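Local coordinates for Mll5499 protein (Mesorhizobium loti, PDB 3BDE), which is of unknown function but belongs to the stress-responsive alpha/beta barrel (Dabb) family and forms a homodimer of ferredoxin-like subunits, at residues D80-A83 against Y84-N88. Sequence-based numbering, arbitrary orientation.
Sequences DQAA and YTRYN. With EDO (1,2-ethanediol), chain E; EDO (1,2-ethanediol), chain K; EDO (1,2-ethanediol), chain D.
Gln81 reaches one turn along the helix to Thr85: Gln81 NE2 donates to Thr85 OG1 over 3.0 Å at 154°, and the hydroxyl lies close to the amide plane, so the bond uses an in-plane N-H. The side chain gets there because CG stands anti to the backbone N and the chain then bends at chi2, 63°. On its way the amide passes Tyr84, Gln81 NE2 lying 3.5 Å from Tyr84 CD2 with amide and ring planes inclined by 37°. Beneath runs regular i to i+4 bonding, nearly straight from Thr85 N to Gln81 O (2.9 Å). Asp80 is the N-cap of this two-turn helix: Ala83 N donates to Asp80 OD1 at 3.0 Å, the capping bond. In the ferredoxin-like subunit the helix follows strand 72-78 after a two-residue link and precedes helix 91-104, and its inner side is the dense one: Tyr84 and Tyr87 both meet the ring of Phe78, the Tyr84 ring also meets that of His23, and Tyr84 OH is hydrogen-bonded to Asp112. A leucine in place of Tyr84 would probably leave Asp112 without this hydroxyl partner and open a gap beside Phe78 and His23. The outward side is looser. There the extended Arg86 chain runs past Ala82, whose CB sits 3.9 Å from Arg86 NH1 over one guanidinium face, while Asp80 OD1 remains 5.9 Å from that nitrogen, too far for a salt bridge. Between the two sides an ethanediol, probably from the crystallisation liquor, is hydrogen-bonded through O1 to Thr85 OG1 at 2.7 Å, and its C2 lies 3.3 Å above the plane of the Tyr84 ring, over its centre.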
loop_
_atom_site.group_PDB
_atom_site.type_symbol
_atom_site.label_atom_id
_atom_site.label_comp_id
_atom_site.label_asym_id
_atom_site.label_seq_id
_atom_site.Cartn_x
_atom_site.Cartn_y
_atom_site.Cartn_z
ATOM N N ASP A 80 3.417 -6.564 15.941
ATOM C CA ASP A 80 2.205 -6.086 16.618
ATOM C C ASP A 80 2.219 -4.578 16.819
ATOM O O ASP A 80 3.193 -3.930 16.465
ATOM C CB ASP A 80 1.998 -6.826 17.955
ATOM C CG ASP A 80 3.185 -6.732 18.889
ATOM O OD1 ASP A 80 4.077 -5.906 18.690
ATOM O OD2 ASP A 80 3.212 -7.490 19.874
ATOM N N GLN A 81 1.136 -4.020 17.363
ATOM C CA GLN A 81 1.088 -2.574 17.584
ATOM C C GLN A 81 2.201 -2.092 18.525
ATOM O O GLN A 81 2.718 -0.999 18.321
ATOM C CB GLN A 81 -0.304 -2.149 18.106
ATOM C CG GLN A 81 -0.459 -0.656 18.371
ATOM C CD GLN A 81 -0.307 0.193 17.132
ATOM O OE1 GLN A 81 -1.102 0.076 16.200
ATOM N NE2 GLN A 81 0.682 1.092 17.131
ATOM N N ALA A 82 2.560 -2.890 19.561
ATOM C CA ALA A 82 3.653 -2.523 20.494
ATOM C C ALA A 82 4.946 -2.248 19.719
ATOM O O ALA A 82 5.555 -1.226 19.921
ATOM C CB ALA A 82 3.897 -3.587 21.539
ATOM N N ALA A 83 5.326 -3.151 18.801
ATOM C CA ALA A 83 6.527 -2.970 17.975
ATOM C C ALA A 83 6.434 -1.727 17.104
ATOM O O ALA A 83 7.432 -1.034 16.896
ATOM C CB ALA A 83 6.812 -4.200 17.113
ATOM N N TYR A 84 5.234 -1.450 16.588
ATOM C CA TYR A 84 4.995 -0.282 15.726
ATOM C C TYR A 84 5.215 1.004 16.538
ATOM O O TYR A 84 5.951 1.895 16.135
ATOM C CB TYR A 84 3.603 -0.413 15.078
ATOM C CG TYR A 84 3.150 0.663 14.110
ATOM C CD1 TYR A 84 4.074 1.478 13.412
ATOM C CD2 TYR A 84 1.792 0.815 13.816
ATOM C CE1 TYR A 84 3.661 2.454 12.514
ATOM C CE2 TYR A 84 1.353 1.828 12.889
ATOM C CZ TYR A 84 2.312 2.619 12.238
ATOM O OH TYR A 84 1.968 3.597 11.346
ATOM N N THR A 85 4.597 1.079 17.707
ATOM C CA THR A 85 4.749 2.229 18.594
ATOM C C THR A 85 6.220 2.440 19.024
ATOM O O THR A 85 6.675 3.569 19.082
ATOM C CB THR A 85 3.786 2.091 19.790
ATOM O OG1 THR A 85 2.442 2.160 19.287
ATOM C CG2 THR A 85 4.006 3.186 20.825
ATOM N N ARG A 86 6.918 1.347 19.330
ATOM C CA ARG A 86 8.339 1.382 19.723
ATOM C C ARG A 86 9.249 1.865 18.581
ATOM O O ARG A 86 10.208 2.563 18.835
ATOM C CB ARG A 86 8.775 0.021 20.283
ATOM C CG ARG A 86 8.164 -0.213 21.660
ATOM C CD ARG A 86 8.375 -1.626 22.131
ATOM N NE ARG A 86 7.858 -1.823 23.513
ATOM C CZ ARG A 86 7.406 -2.967 24.028
ATOM N NH1 ARG A 86 7.296 -4.084 23.313
ATOM N NH2 ARG A 86 6.987 -2.982 25.293
ATOM N N TYR A 87 8.921 1.510 17.336
ATOM C CA TYR A 87 9.607 2.060 16.165
ATOM C C TYR A 87 9.349 3.579 16.076
ATOM O O TYR A 87 10.281 4.379 15.918
ATOM C CB TYR A 87 9.108 1.382 14.889
ATOM C CG TYR A 87 9.329 2.139 13.603
ATOM C CD1 TYR A 87 10.574 2.111 12.938
ATOM C CD2 TYR A 87 8.293 2.856 13.021
ATOM C CE1 TYR A 87 10.744 2.792 11.716
ATOM C CE2 TYR A 87 8.460 3.545 11.806
ATOM C CZ TYR A 87 9.685 3.495 11.165
ATOM O OH TYR A 87 9.839 4.167 9.979
ATOM N N ASN A 88 8.075 3.966 16.161
ATOM C CA ASN A 88 7.691 5.388 16.035
ATOM C C ASN A 88 8.422 6.273 17.035
ATOM O O ASN A 88 8.882 7.355 16.677
ATOM C CB ASN A 88 6.177 5.546 16.232
ATOM C CG ASN A 88 5.707 6.983 16.060
ATOM O OD1 ASN A 88 5.527 7.459 14.938
ATOM N ND2 ASN A 88 5.507 7.674 17.170
HETATM C C1 EDO E . 2.580 4.800 16.646
HETATM O O1 EDO E . 1.982 4.403 17.881
HETATM C C2 EDO E . 2.094 3.882 15.540
HETATM O O2 EDO E . 0.649 3.871 15.524
HETATM C C1 EDO K . 8.389 10.921 15.333
HETATM O O1 EDO K . 8.482 12.083 16.164
HETATM C C2 EDO K . 6.941 10.467 15.285
HETATM O O2 EDO K . 6.588 10.040 13.964
HETATM C C1 EDO D . 9.001 7.150 8.079
HETATM O O1 EDO D . 8.536 8.012 9.122
HETATM C C2 EDO D . 7.987 6.054 7.815
HETATM O O2 EDO D . 7.817 5.330 9.035
#